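Local coordinates for protein leucine--trna ligase (Agrobacterium radiobacter, PDB 5AH5) that probably charges its cognate tRNA with leucine at the expense of ATP, as a zinc-binding class I aminoacyl-tRNA synthetase, at residues W12-K15 against W16-R20; R464-S467 against W468-K472; Y801-V804 against P805-I808; A197-L200 against L201-E205. All blocks are in the same frame, centred on the assembly; numbering follows the deposited sequence.

Contact 1 of 4, residues W12-K15 against W16-R20; sequences WQQK and WDEKR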
loop_
_atom_site.group_PDB
_atom_site.type_symbol
_atom_site.label_atom_id
_atom_site.label_comp_id
_atom_site.label_asym_id
_atom_site.label_seq_id
_atom_site.Cartn_x
_atom_site.Cartn_y
_atom_site.Cartn_z
ATOM N N TRP B 12 -19.373 7.027 24.368
ATOM C CA TRP B 12 -18.559 5.778 24.320
ATOM C C TRP B 12 -17.132 6.041 23.930
ATOM O O TRP B 12 -16.222 5.404 24.462
ATOM C CB TRP B 12 -19.223 4.645 23.432
ATOM C CG TRP B 12 -20.501 4.198 24.092
ATOM C CD1 TRP B 12 -21.768 4.426 23.669
ATOM C CD2 TRP B 12 -20.612 3.639 25.401
ATOM N NE1 TRP B 12 -22.673 3.970 24.599
ATOM C CE2 TRP B 12 -21.986 3.471 25.668
ATOM C CE3 TRP B 12 -19.676 3.168 26.333
ATOM C CZ2 TRP B 12 -22.460 2.888 26.851
ATOM C CZ3 TRP B 12 -20.151 2.579 27.541
ATOM C CH2 TRP B 12 -21.526 2.465 27.777
ATOM N N GLN B 13 -16.918 6.962 22.991
ATOM C CA GLN B 13 -15.564 7.378 22.607
ATOM C C GLN B 13 -14.807 7.876 23.842
ATOM O O GLN B 13 -13.657 7.531 24.056
ATOM C CB GLN B 13 -15.611 8.459 21.521
ATOM C CG GLN B 13 -15.954 7.896 20.158
ATOM C CD GLN B 13 -16.620 8.909 19.243
ATOM O OE1 GLN B 13 -16.581 10.109 19.487
ATOM N NE2 GLN B 13 -17.246 8.416 18.165
ATOM N N GLN B 14 -15.481 8.564 24.729
ATOM C CA GLN B 14 -14.771 9.087 25.883
ATOM C C GLN B 14 -14.447 7.951 26.876
ATOM O O GLN B 14 -13.321 7.841 27.411
ATOM C CB GLN B 14 -15.548 10.240 26.484
ATOM C CG GLN B 14 -14.638 11.161 27.263
ATOM C CD GLN B 14 -15.258 11.589 28.526
ATOM O OE1 GLN B 14 -16.060 12.523 28.553
ATOM N NE2 GLN B 14 -14.906 10.900 29.600
ATOM N N LYS B 15 -15.377 7.006 27.009
ATOM C CA LYS B 15 -15.126 5.822 27.860
ATOM C C LYS B 15 -13.895 5.060 27.418
ATOM O O LYS B 15 -13.021 4.692 28.246
ATOM C CB LYS B 15 -16.349 4.912 27.845
ATOM C CG LYS B 15 -17.559 5.483 28.564
ATOM C CD LYS B 15 -17.205 5.830 29.995
ATOM C CE LYS B 15 -18.399 5.731 30.902
ATOM N NZ LYS B 15 -18.403 6.841 31.867
ATOM N N TRP B 16 -13.798 4.817 26.106
ATOM C CA TRP B 16 -12.614 4.107 25.521
ATOM C C TRP B 16 -11.301 4.904 25.782
ATOM O O TRP B 16 -10.282 4.324 26.174
ATOM C CB TRP B 16 -12.733 3.879 24.019
ATOM C CG TRP B 16 -13.879 3.058 23.552
ATOM C CD1 TRP B 16 -14.366 1.907 24.136
ATOM C CD2 TRP B 16 -14.666 3.269 22.388
ATOM N NE1 TRP B 16 -15.419 1.447 23.444
ATOM C CE2 TRP B 16 -15.641 2.249 22.362
ATOM C CE3 TRP B 16 -14.644 4.206 21.362
ATOM C CZ2 TRP B 16 -16.602 2.143 21.344
ATOM C CZ3 TRP B 16 -15.613 4.138 20.367
ATOM C CH2 TRP B 16 -16.584 3.085 20.348
ATOM N N ASP B 17 -11.353 6.213 25.532
ATOM C CA ASP B 17 -10.233 7.151 25.844
ATOM C C ASP B 17 -9.828 6.960 27.310
ATOM O O ASP B 17 -8.683 6.604 27.596
ATOM C CB ASP B 17 -10.603 8.638 25.631
ATOM C CG ASP B 17 -10.898 9.010 24.161
ATOM O OD1 ASP B 17 -10.262 8.419 23.264
ATOM O OD2 ASP B 17 -11.747 9.927 23.886
ATOM N N GLU B 18 -10.778 7.098 28.225
ATOM C CA GLU B 18 -10.417 7.077 29.624
ATOM C C GLU B 18 -9.885 5.757 30.100
ATOM O O GLU B 18 -8.952 5.752 30.924
ATOM C CB GLU B 18 -11.433 7.781 30.548
ATOM C CG GLU B 18 -12.832 7.251 30.696
ATOM C CD GLU B 18 -13.834 8.351 31.134
ATOM O OE1 GLU B 18 -13.459 9.563 31.081
ATOM O OE2 GLU B 18 -15.009 8.018 31.491
ATOM N N LYS B 19 -10.312 4.643 29.497
ATOM C CA LYS B 19 -9.675 3.338 29.820
ATOM C C LYS B 19 -8.397 3.095 29.089
ATOM O O LYS B 19 -7.752 2.105 29.356
ATOM C CB LYS B 19 -10.627 2.152 29.553
ATOM C CG LYS B 19 -11.740 2.034 30.573
ATOM C CD LYS B 19 -11.315 1.252 31.816
ATOM C CE LYS B 19 -12.311 1.426 32.967
ATOM N NZ LYS B 19 -12.586 2.852 33.285
ATOM N N ARG B 20 -7.986 3.984 28.183
ATOM C CA ARG B 20 -6.716 3.791 27.441
ATOM C C ARG B 20 -6.665 2.541 26.606
ATOM O O ARG B 20 -5.574 2.036 26.280
ATOM C CB ARG B 20 -5.449 3.860 28.348
ATOM C CG ARG B 20 -5.446 4.956 29.417
ATOM C CD ARG B 20 -5.720 6.357 28.818
ATOM N NE ARG B 20 -4.667 6.774 27.927
ATOM C CZ ARG B 20 -4.763 7.607 26.883
ATOM N NH1 ARG B 20 -5.888 8.200 26.480
ATOM N NH2 ARG B 20 -3.655 7.847 26.221
HETATM O O HOH W 1 -12.103 6.566 21.814
HETATM O O HOH W 2 -14.126 4.372 30.824
#
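Trp16 folds back over the preceding turn of helix 5-19 and lays its indole on the backbone of Trp12 and Gln13, one helical turn earlier, in a helix closed at its C-terminal end by a Schellman motif at Arg20. CB lies beside Gln13 O, and the first torsion (chi1 -60°) sets CG opposite the residue's own carbonyl carbon, which brings CG to 3.4 Å from Trp12 O. That oxygen stands over one face of the ring, offset toward its rim, while it also accepts the backbone bond from Trp16 N at 3.0 Å. On the six-membered ring, CE3 meets Gln13 CA at 3.5 Å. Next to it CZ3 touches Gln13 CG at 3.8 Å, with the Gln13 amide turned 40° against the indole plane and its NE2 bonded to His721 NE2. CZ2 approaches Trp12 CB at 4.2 Å. At the polar end, Trp16 NE1 bonds Glu724 OE2, just as Trp12 NE1 bonds Glu725 OE1; the two indoles thereby tie the N-terminal helix to helix 720-729 of the anticodon-binding domain. Another flank of the helix is charged: Lys15 and Glu18 run side by side in the same direction, and NZ of Lys15 forms a long salt bridge of 3.6 Å with Glu18 OE2. In the plane of the Trp16 ring, at its edge, a water donates both to Gln13 O at 2.9 Å and to Asp17 OD1.

Contact 2 of 4, residues R464-S467 against W468-K472; sequences RDES and WMKAK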
loop_
_atom_site.group_PDB
_atom_site.type_symbol
_atom_site.label_atom_id
_atom_site.label_comp_id
_atom_site.label_asym_id
_atom_site.label_seq_id
_atom_site.Cartn_x
_atom_site.Cartn_y
_atom_site.Cartn_z
ATOM N N ARG B 464 15.247 32.902 -2.753
ATOM C CA ARG B 464 14.880 34.304 -2.802
ATOM C C ARG B 464 15.006 34.958 -1.457
ATOM O O ARG B 464 14.752 36.171 -1.341
ATOM C CB ARG B 464 13.409 34.430 -3.231
ATOM C CG ARG B 464 13.159 33.891 -4.629
ATOM C CD ARG B 464 11.684 33.641 -4.886
ATOM N NE ARG B 464 11.537 32.706 -5.984
ATOM C CZ ARG B 464 10.414 32.091 -6.318
ATOM N NH1 ARG B 464 9.266 32.334 -5.697
ATOM N NH2 ARG B 464 10.475 31.218 -7.293
ATOM N N ASP B 465 15.296 34.146 -0.435
ATOM C CA ASP B 465 15.276 34.606 0.931
ATOM C C ASP B 465 16.699 34.701 1.337
ATOM O O ASP B 465 17.244 33.727 1.837
ATOM C CB ASP B 465 14.564 33.616 1.866
ATOM C CG ASP B 465 14.382 34.183 3.257
ATOM O OD1 ASP B 465 15.279 34.975 3.685
ATOM O OD2 ASP B 465 13.356 33.890 3.923
ATOM N N GLU B 466 17.262 35.901 1.202
ATOM C CA GLU B 466 18.685 36.109 1.369
ATOM C C GLU B 466 19.161 35.898 2.782
ATOM O O GLU B 466 20.222 35.340 2.927
ATOM C CB GLU B 466 19.130 37.528 0.858
ATOM C CG GLU B 466 20.635 37.647 0.646
ATOM C CD GLU B 466 21.081 38.995 0.037
ATOM O OE1 GLU B 466 20.904 40.045 0.703
ATOM O OE2 GLU B 466 21.593 38.983 -1.113
ATOM N N SER B 467 18.422 36.308 3.814
ATOM C CA SER B 467 18.915 36.052 5.155
ATOM C C SER B 467 18.789 34.587 5.508
ATOM O O SER B 467 19.751 33.997 6.046
ATOM C CB SER B 467 18.305 36.912 6.236
ATOM O OG SER B 467 16.937 37.089 6.071
ATOM N N TRP B 468 17.693 33.935 5.114
ATOM C CA TRP B 468 17.632 32.439 5.347
ATOM C C TRP B 468 18.766 31.725 4.616
ATOM O O TRP B 468 19.420 30.835 5.163
ATOM C CB TRP B 468 16.283 31.919 4.975
ATOM C CG TRP B 468 16.106 30.429 5.375
ATOM C CD1 TRP B 468 15.550 29.945 6.520
ATOM C CD2 TRP B 468 16.468 29.318 4.590
ATOM N NE1 TRP B 468 15.558 28.564 6.477
ATOM C CE2 TRP B 468 16.141 28.162 5.311
ATOM C CE3 TRP B 468 17.030 29.176 3.330
ATOM C CZ2 TRP B 468 16.341 26.864 4.788
ATOM C CZ3 TRP B 468 17.246 27.897 2.827
ATOM C CH2 TRP B 468 16.930 26.761 3.577
ATOM N N MET B 469 19.084 32.126 3.391
ATOM C CA MET B 469 20.157 31.458 2.645
ATOM C C MET B 469 21.615 31.592 3.172
ATOM O O MET B 469 22.492 30.745 2.849
ATOM C CB MET B 469 20.138 31.933 1.175
ATOM C CG MET B 469 18.935 31.437 0.384
ATOM S SD MET B 469 19.049 29.650 0.077
ATOM C CE MET B 469 20.232 29.572 -1.245
ATOM N N LYS B 470 21.889 32.685 3.885
ATOM C CA LYS B 470 23.222 32.947 4.458
ATOM C C LYS B 470 23.591 31.939 5.515
ATOM O O LYS B 470 22.830 31.714 6.424
ATOM C CB LYS B 470 23.279 34.341 5.117
ATOM C CG LYS B 470 23.356 35.458 4.097
ATOM C CD LYS B 470 23.320 36.851 4.713
ATOM C CE LYS B 470 23.504 37.915 3.621
ATOM N NZ LYS B 470 22.872 39.239 3.937
ATOM N N ALA B 471 24.769 31.344 5.372
ATOM C CA ALA B 471 25.251 30.347 6.309
ATOM C C ALA B 471 26.788 30.322 6.388
ATOM O O ALA B 471 27.490 30.487 5.382
ATOM C CB ALA B 471 24.751 28.980 5.880
ATOM N N LYS B 472 27.306 30.068 7.576
ATOM C CA LYS B 472 28.735 29.807 7.710
ATOM C C LYS B 472 29.074 28.401 7.230
ATOM O O LYS B 472 28.393 27.442 7.568
ATOM C CB LYS B 472 29.190 29.981 9.176
ATOM C CG LYS B 472 28.973 31.376 9.768
ATOM C CD LYS B 472 29.505 32.488 8.888
ATOM C CE LYS B 472 29.361 33.831 9.585
ATOM N NZ LYS B 472 29.682 34.931 8.638
#
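Asp465 and Trp468 meet through one side-chain hydrogen bond and a van der Waals contact beside it. Trp468 N donates to Asp465 OD1 at 3.0 Å, nearly straight at 167°, but arrives from above the carboxylate, 59° out of its plane. Asp465 CG is swung opposite its own backbone N (chi1 -172°), which carries the carboxylate over the first turn. There CG also rests on Trp468 CB at 3.4 Å. Backbone bonds close the same turn: Met469 N reaches Asp465 O at 2.9 Å, whereas Lys470 N divides itself between Glu466 O at 3.3 Å and a weak bond to Ser467 O, as expected where helical geometry ends. Between the two segments the ionic pairing is loose, a long salt bridge of 3.9 Å between Glu466 OE1 and Lys470 NZ on the exposed side. Among the less polar contacts, Met469 CG lies against Asp465 O at 3.2 Å, and the bent chain of Met469 places SD in the plane of the Trp468 ring, at its edge. The indole itself leads away from the turn, and its NE1 bonds Leu448 O. Altogether this is an N-capped single-turn helix, 466-469, running straight into strand 470-472, which pairs antiparallel with 479-482; the connection between those strands carries Cys473 and Cys476, which bind the zinc ion together with Cys432 and Cys435.

Contact 3 of 4, residues Y801-V804 against P805-I808; sequences YRYV and PNRI. With nucleotides of chain D.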
loop_
_atom_site.group_PDB
_atom_site.type_symbol
_atom_site.label_atom_id
_atom_site.label_comp_id
_atom_site.label_asym_id
_atom_site.label_seq_id
_atom_site.Cartn_x
_atom_site.Cartn_y
_atom_site.Cartn_z
ATOM N N TYR B 801 -16.637 -45.983 -1.740
ATOM C CA TYR B 801 -17.194 -44.749 -1.306
ATOM C C TYR B 801 -16.101 -43.875 -0.701
ATOM O O TYR B 801 -15.098 -44.363 -0.195
ATOM C CB TYR B 801 -18.327 -45.016 -0.339
ATOM C CG TYR B 801 -17.903 -45.597 0.961
ATOM C CD1 TYR B 801 -17.416 -44.796 1.962
ATOM C CD2 TYR B 801 -17.972 -46.955 1.192
ATOM C CE1 TYR B 801 -16.986 -45.320 3.161
ATOM C CE2 TYR B 801 -17.559 -47.479 2.395
ATOM C CZ TYR B 801 -17.070 -46.651 3.370
ATOM O OH TYR B 801 -16.661 -47.149 4.576
ATOM N N ARG B 802 -16.315 -42.574 -0.799
ATOM C CA ARG B 802 -15.492 -41.564 -0.158
ATOM C C ARG B 802 -16.342 -40.875 0.923
ATOM O O ARG B 802 -17.301 -40.202 0.595
ATOM C CB ARG B 802 -15.116 -40.554 -1.213
ATOM C CG ARG B 802 -14.333 -39.374 -0.639
ATOM C CD ARG B 802 -12.896 -39.777 -0.402
ATOM N NE ARG B 802 -12.248 -39.033 0.661
ATOM C CZ ARG B 802 -10.931 -39.052 0.849
ATOM N NH1 ARG B 802 -10.129 -39.756 0.018
ATOM N NH2 ARG B 802 -10.413 -38.345 1.848
ATOM N N TYR B 803 -16.015 -41.080 2.178
ATOM C CA TYR B 803 -16.673 -40.469 3.274
ATOM C C TYR B 803 -15.707 -39.454 3.884
ATOM O O TYR B 803 -14.613 -39.813 4.305
ATOM C CB TYR B 803 -17.021 -41.522 4.323
ATOM C CG TYR B 803 -17.568 -40.920 5.548
ATOM C CD1 TYR B 803 -18.636 -40.012 5.472
ATOM C CD2 TYR B 803 -17.045 -41.214 6.814
ATOM C CE1 TYR B 803 -19.166 -39.439 6.600
ATOM C CE2 TYR B 803 -17.563 -40.584 7.956
ATOM C CZ TYR B 803 -18.597 -39.696 7.828
ATOM O OH TYR B 803 -19.188 -39.069 8.903
ATOM N N VAL B 804 -16.109 -38.196 3.924
ATOM C CA VAL B 804 -15.320 -37.183 4.617
ATOM C C VAL B 804 -16.152 -36.855 5.842
ATOM O O VAL B 804 -17.252 -36.343 5.666
ATOM C CB VAL B 804 -15.146 -35.965 3.757
ATOM C CG1 VAL B 804 -14.361 -34.858 4.503
ATOM C CG2 VAL B 804 -14.415 -36.354 2.481
ATOM N N PRO B 805 -15.647 -37.143 7.073
ATOM C CA PRO B 805 -16.484 -37.041 8.298
ATOM C C PRO B 805 -17.189 -35.746 8.467
ATOM O O PRO B 805 -16.617 -34.700 8.210
ATOM C CB PRO B 805 -15.502 -37.243 9.432
ATOM C CG PRO B 805 -14.459 -38.142 8.849
ATOM C CD PRO B 805 -14.289 -37.622 7.416
ATOM N N ASN B 806 -18.462 -35.862 8.829
ATOM C CA ASN B 806 -19.360 -34.771 8.975
ATOM C C ASN B 806 -19.434 -33.821 7.763
ATOM O O ASN B 806 -19.965 -32.727 7.918
ATOM C CB ASN B 806 -18.987 -34.011 10.252
ATOM C CG ASN B 806 -18.875 -34.924 11.496
ATOM O OD1 ASN B 806 -19.669 -35.862 11.730
ATOM N ND2 ASN B 806 -17.874 -34.644 12.298
ATOM N N ARG B 807 -18.939 -34.205 6.568
ATOM C CA ARG B 807 -18.967 -33.287 5.395
ATOM C C ARG B 807 -19.746 -33.889 4.243
ATOM O O ARG B 807 -20.735 -33.303 3.806
ATOM C CB ARG B 807 -17.576 -32.875 4.892
ATOM C CG ARG B 807 -16.664 -32.261 5.970
ATOM C CD ARG B 807 -16.510 -30.734 5.975
ATOM N NE ARG B 807 -16.344 -30.084 4.661
ATOM C CZ ARG B 807 -15.269 -30.167 3.860
ATOM N NH1 ARG B 807 -14.202 -30.918 4.170
ATOM N NH2 ARG B 807 -15.261 -29.490 2.710
ATOM N N ILE B 808 -19.306 -35.037 3.740
ATOM C CA ILE B 808 -19.931 -35.600 2.567
ATOM C C ILE B 808 -19.762 -37.124 2.455
ATOM O O ILE B 808 -18.803 -37.672 2.969
ATOM C CB ILE B 808 -19.397 -34.894 1.349
ATOM C CG1 ILE B 808 -20.358 -35.095 0.185
ATOM C CG2 ILE B 808 -17.970 -35.359 1.026
ATOM C CD1 ILE B 808 -20.346 -34.006 -0.841
ATOM P P G D 19 -14.445 -27.143 -1.604
ATOM O OP1 G D 19 -15.205 -26.027 -2.168
ATOM O OP2 G D 19 -13.847 -27.139 -0.280
ATOM O "O5'" G D 19 -15.450 -28.398 -1.588
ATOM C "C5'" G D 19 -16.454 -28.578 -2.624
ATOM C "C4'" G D 19 -17.422 -29.675 -2.222
ATOM O "O4'" G D 19 -16.703 -30.936 -2.208
ATOM C "C3'" G D 19 -17.997 -29.512 -0.810
ATOM O "O3'" G D 19 -19.326 -29.895 -0.655
ATOM C "C2'" G D 19 -17.148 -30.448 0.025
ATOM O "O2'" G D 19 -17.671 -30.887 1.251
ATOM C "C1'" G D 19 -16.927 -31.579 -0.965
ATOM N N9 G D 19 -15.789 -32.447 -0.698
ATOM C C8 G D 19 -14.698 -32.199 0.100
ATOM N N7 G D 19 -13.827 -33.172 0.092
ATOM C C5 G D 19 -14.365 -34.109 -0.781
ATOM C C6 G D 19 -13.864 -35.368 -1.204
ATOM O O6 G D 19 -12.796 -35.914 -0.907
ATOM N N1 G D 19 -14.736 -35.993 -2.088
ATOM C C2 G D 19 -15.929 -35.472 -2.524
ATOM N N2 G D 19 -16.628 -36.226 -3.396
ATOM N N3 G D 19 -16.409 -34.304 -2.132
ATOM C C4 G D 19 -15.576 -33.677 -1.275
ATOM P P C D 64 -9.812 -41.041 -8.801
ATOM O OP1 C D 64 -9.304 -42.016 -7.827
ATOM O OP2 C D 64 -9.795 -41.274 -10.256
ATOM O "O5'" C D 64 -11.336 -40.811 -8.416
ATOM C "C5'" C D 64 -12.364 -41.681 -8.888
ATOM C "C4'" C D 64 -13.674 -41.252 -8.281
ATOM O "O4'" C D 64 -13.653 -41.414 -6.833
ATOM C "C3'" C D 64 -14.025 -39.797 -8.482
ATOM O "O3'" C D 64 -14.580 -39.588 -9.773
ATOM C "C2'" C D 64 -15.043 -39.578 -7.371
ATOM O "O2'" C D 64 -16.286 -40.121 -7.725
ATOM C "C1'" C D 64 -14.440 -40.387 -6.231
ATOM N N1 C D 64 -13.591 -39.592 -5.324
ATOM C C2 C D 64 -14.195 -38.762 -4.364
ATOM O O2 C D 64 -15.430 -38.679 -4.330
ATOM N N3 C D 64 -13.410 -38.016 -3.547
ATOM C C4 C D 64 -12.079 -38.122 -3.619
ATOM N N4 C D 64 -11.344 -37.400 -2.766
ATOM C C5 C D 64 -11.439 -38.976 -4.566
ATOM C C6 C D 64 -12.225 -39.666 -5.408
ATOM P P C D 17 -8.336 -22.196 0.823
ATOM O OP1 C D 17 -7.171 -21.299 0.622
ATOM O OP2 C D 17 -9.572 -21.969 0.021
ATOM O "O5'" C D 17 -7.891 -23.711 0.575
ATOM C "C5'" C D 17 -7.076 -24.454 1.516
ATOM C "C4'" C D 17 -7.438 -25.931 1.532
ATOM O "O4'" C D 17 -8.293 -26.231 2.657
ATOM C "C3'" C D 17 -8.210 -26.482 0.333
ATOM O "O3'" C D 17 -7.277 -26.732 -0.730
ATOM C "C2'" C D 17 -9.046 -27.648 0.918
ATOM O "O2'" C D 17 -8.706 -28.979 0.585
ATOM C "C1'" C D 17 -8.857 -27.502 2.435
ATOM N N1 C D 17 -10.075 -27.666 3.270
ATOM C C2 C D 17 -11.144 -26.758 3.152
ATOM O O2 C D 17 -11.058 -25.822 2.343
ATOM N N3 C D 17 -12.245 -26.931 3.926
ATOM C C4 C D 17 -12.306 -27.954 4.785
ATOM N N4 C D 17 -13.409 -28.084 5.526
ATOM C C5 C D 17 -11.237 -28.890 4.921
ATOM C C6 C D 17 -10.153 -28.711 4.151
#
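The Tyr803 ring has Pro805 N over the centre of one face, 3.9 Å above the plane, and its CZ touches Pro805 CA at 3.4 Å. With CG opposite the backbone N (chi1 174°), the phenol lies along the turn, and its OH accepts from Asn806 N at 3.3 Å. Two guanidinium groups meet RNA with their faces. The Arg807 guanidinium has N4 of C17 of chain D over its centre, 3.2 Å above the plane, while its NH2 comes to 3.1 Å from O2' of G19 of chain D. Over one face of the Arg802 guanidinium lie O6 of G19 and N4 of C64, both of chain D. Backbone bonds fold the chain between strands 798-804 and 808-813 into a tight antiparallel hairpin with a classic beta bulge: Arg807 and Ile808 both face Val804, and Val804 O accepts from the N of each. Val804 and Ile808 form a hydrogen-bonded pair, Val804 N giving to Ile808 O at 2.9 Å. Position 804 thus has three backbone bonds fixing the turn. The hairpin belongs to the C-terminal domain, which in bacterial leucyl-tRNA synthetases docks on the tRNA elbow. On the RNA side of the pair, Val804 CG2 and Ile808 CG2 approach each other to 4.0 Å, and the Ile808 methyl also meets N3 of G19 of chain D at 3.7 Å.

Contact 4 of 4, residues A197-L200 against L201-E205; sequences ADRL and LDDLE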
loop_
_atom_site.group_PDB
_atom_site.type_symbol
_atom_site.label_atom_id
_atom_site.label_comp_id
_atom_site.label_asym_id
_atom_site.label_seq_id
_atom_site.Cartn_x
_atom_site.Cartn_y
_atom_site.Cartn_z
ATOM N N ALA B 197 18.365 -2.388 -6.855
ATOM C CA ALA B 197 17.296 -2.816 -7.747
ATOM C C ALA B 197 17.159 -4.336 -7.829
ATOM O O ALA B 197 16.043 -4.842 -7.954
ATOM C CB ALA B 197 17.485 -2.245 -9.137
ATOM N N ASP B 198 18.279 -5.041 -7.788
ATOM C CA ASP B 198 18.256 -6.488 -7.748
ATOM C C ASP B 198 17.535 -7.056 -6.512
ATOM O O ASP B 198 16.764 -7.990 -6.626
ATOM C CB ASP B 198 19.690 -7.053 -7.795
ATOM C CG ASP B 198 20.257 -7.138 -9.211
ATOM O OD1 ASP B 198 19.519 -7.028 -10.225
ATOM O OD2 ASP B 198 21.469 -7.374 -9.289
ATOM N N ARG B 199 17.823 -6.513 -5.338
ATOM C CA ARG B 199 17.133 -6.919 -4.139
ATOM C C ARG B 199 15.658 -6.557 -4.077
ATOM O O ARG B 199 14.871 -7.315 -3.504
ATOM C CB ARG B 199 17.773 -6.296 -2.962
ATOM C CG ARG B 199 19.092 -6.898 -2.579
ATOM C CD ARG B 199 19.225 -6.700 -1.089
ATOM N NE ARG B 199 20.241 -5.784 -0.742
ATOM C CZ ARG B 199 20.327 -5.164 0.428
ATOM N NH1 ARG B 199 19.394 -5.278 1.386
ATOM N NH2 ARG B 199 21.370 -4.358 0.602
ATOM N N LEU B 200 15.309 -5.387 -4.606
ATOM C CA LEU B 200 13.927 -4.989 -4.762
ATOM C C LEU B 200 13.160 -5.973 -5.682
ATOM O O LEU B 200 12.015 -6.331 -5.415
ATOM C CB LEU B 200 13.851 -3.566 -5.346
ATOM C CG LEU B 200 14.289 -2.446 -4.393
ATOM C CD1 LEU B 200 14.402 -1.116 -5.153
ATOM C CD2 LEU B 200 13.349 -2.355 -3.176
ATOM N N LEU B 201 13.801 -6.401 -6.751
ATOM C CA LEU B 201 13.184 -7.281 -7.726
ATOM C C LEU B 201 13.088 -8.717 -7.178
ATOM O O LEU B 201 12.010 -9.257 -7.099
ATOM C CB LEU B 201 13.995 -7.234 -9.023
ATOM C CG LEU B 201 13.478 -8.005 -10.222
ATOM C CD1 LEU B 201 12.009 -7.690 -10.509
ATOM C CD2 LEU B 201 14.355 -7.693 -11.422
ATOM N N ASP B 202 14.207 -9.294 -6.739
ATOM C CA ASP B 202 14.220 -10.667 -6.220
ATOM C C ASP B 202 13.440 -10.885 -4.898
ATOM O O ASP B 202 12.909 -11.997 -4.672
ATOM C CB ASP B 202 15.664 -11.167 -6.053
ATOM C CG ASP B 202 16.500 -11.111 -7.378
ATOM O OD1 ASP B 202 15.923 -10.937 -8.477
ATOM O OD2 ASP B 202 17.752 -11.225 -7.294
ATOM N N ASP B 203 13.390 -9.877 -4.012
ATOM C CA ASP B 203 12.687 -10.043 -2.744
ATOM C C ASP B 203 11.174 -9.982 -2.903
ATOM O O ASP B 203 10.474 -10.346 -1.973
ATOM C CB ASP B 203 13.150 -9.060 -1.652
ATOM C CG ASP B 203 14.631 -9.198 -1.308
ATOM O OD1 ASP B 203 15.265 -10.221 -1.687
ATOM O OD2 ASP B 203 15.173 -8.252 -0.659
ATOM N N LEU B 204 10.662 -9.553 -4.065
ATOM C CA LEU B 204 9.248 -9.750 -4.401
ATOM C C LEU B 204 8.760 -11.207 -4.297
ATOM O O LEU B 204 7.598 -11.437 -3.920
ATOM C CB LEU B 204 8.920 -9.241 -5.798
ATOM C CG LEU B 204 8.999 -7.708 -5.921
ATOM C CD1 LEU B 204 9.113 -7.318 -7.364
ATOM C CD2 LEU B 204 7.829 -7.028 -5.287
ATOM N N GLU B 205 9.616 -12.168 -4.637
ATOM C CA GLU B 205 9.246 -13.589 -4.521
ATOM C C GLU B 205 8.889 -13.982 -3.069
ATOM O O GLU B 205 8.050 -14.843 -2.880
ATOM C CB GLU B 205 10.356 -14.509 -5.053
ATOM C CG GLU B 205 10.511 -14.514 -6.577
ATOM C CD GLU B 205 11.762 -15.281 -7.054
ATOM O OE1 GLU B 205 11.851 -16.533 -6.865
ATOM O OE2 GLU B 205 12.668 -14.627 -7.632
#
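Helix 197-202, a short element after strand 182-191 and before helix 212-222, pairs the backbone of Asp198 with Asp202 and that of Arg199 with Asp203, one turn apart. Its bonds change toward the end. Asp202 N gives to Asp198 O at 2.9 Å almost straight, at 171°, whereas Asp203 N reaches Arg199 O at 3.0 Å from well above the carbonyl plane, 40° out of it. The Asp203 carboxylate is folded back beside its own backbone N (chi1 -60°), which brings OD2 to 3.0 Å from Arg199 O; both are acceptors, so this approach is no bond. Lys542 NZ holds OD2 in a salt bridge, and the Arg199 guanidinium goes instead to Asp546, both partners lying on helix 533-546. Leu204 CG packs on Leu200 O at 3.4 Å, and that oxygen also accepts from Arg538 NH1. On another flank, Asp198 OD1 and Asp202 OD2 stand 5.4 Å apart without touching. Arg224 NH1 bridges OD1 of both aspartates, and Tyr410 OH adds a bond to Asp198 OD1. The shared arginine probably offsets the repulsion between the two acids and helps to keep both ionised.

In the fold
Along the chain the contacts follow in series: 12-20, 197-205, 464-472, then 801-808. None touches another, and no helix or sheet is shared. Contacts 1 and 4 both belong to the N-terminal part of the class I synthetase sequence yet lie on opposite sides of the chain's centre, about 44 Å apart between centres. Contact 2 leads into the antiparallel sheet beside the zinc site, about 43 Å from contact 4 between centres. Contacts 2 and 3 are the most widely separated pair, about 81 Å between centres; contact 3, in the four-stranded C-terminal sheet, is the one of the four that touches the bound tRNA. The set thus samples an elongated, multidomain enzyme from its zinc module to its RNA-gripping tail.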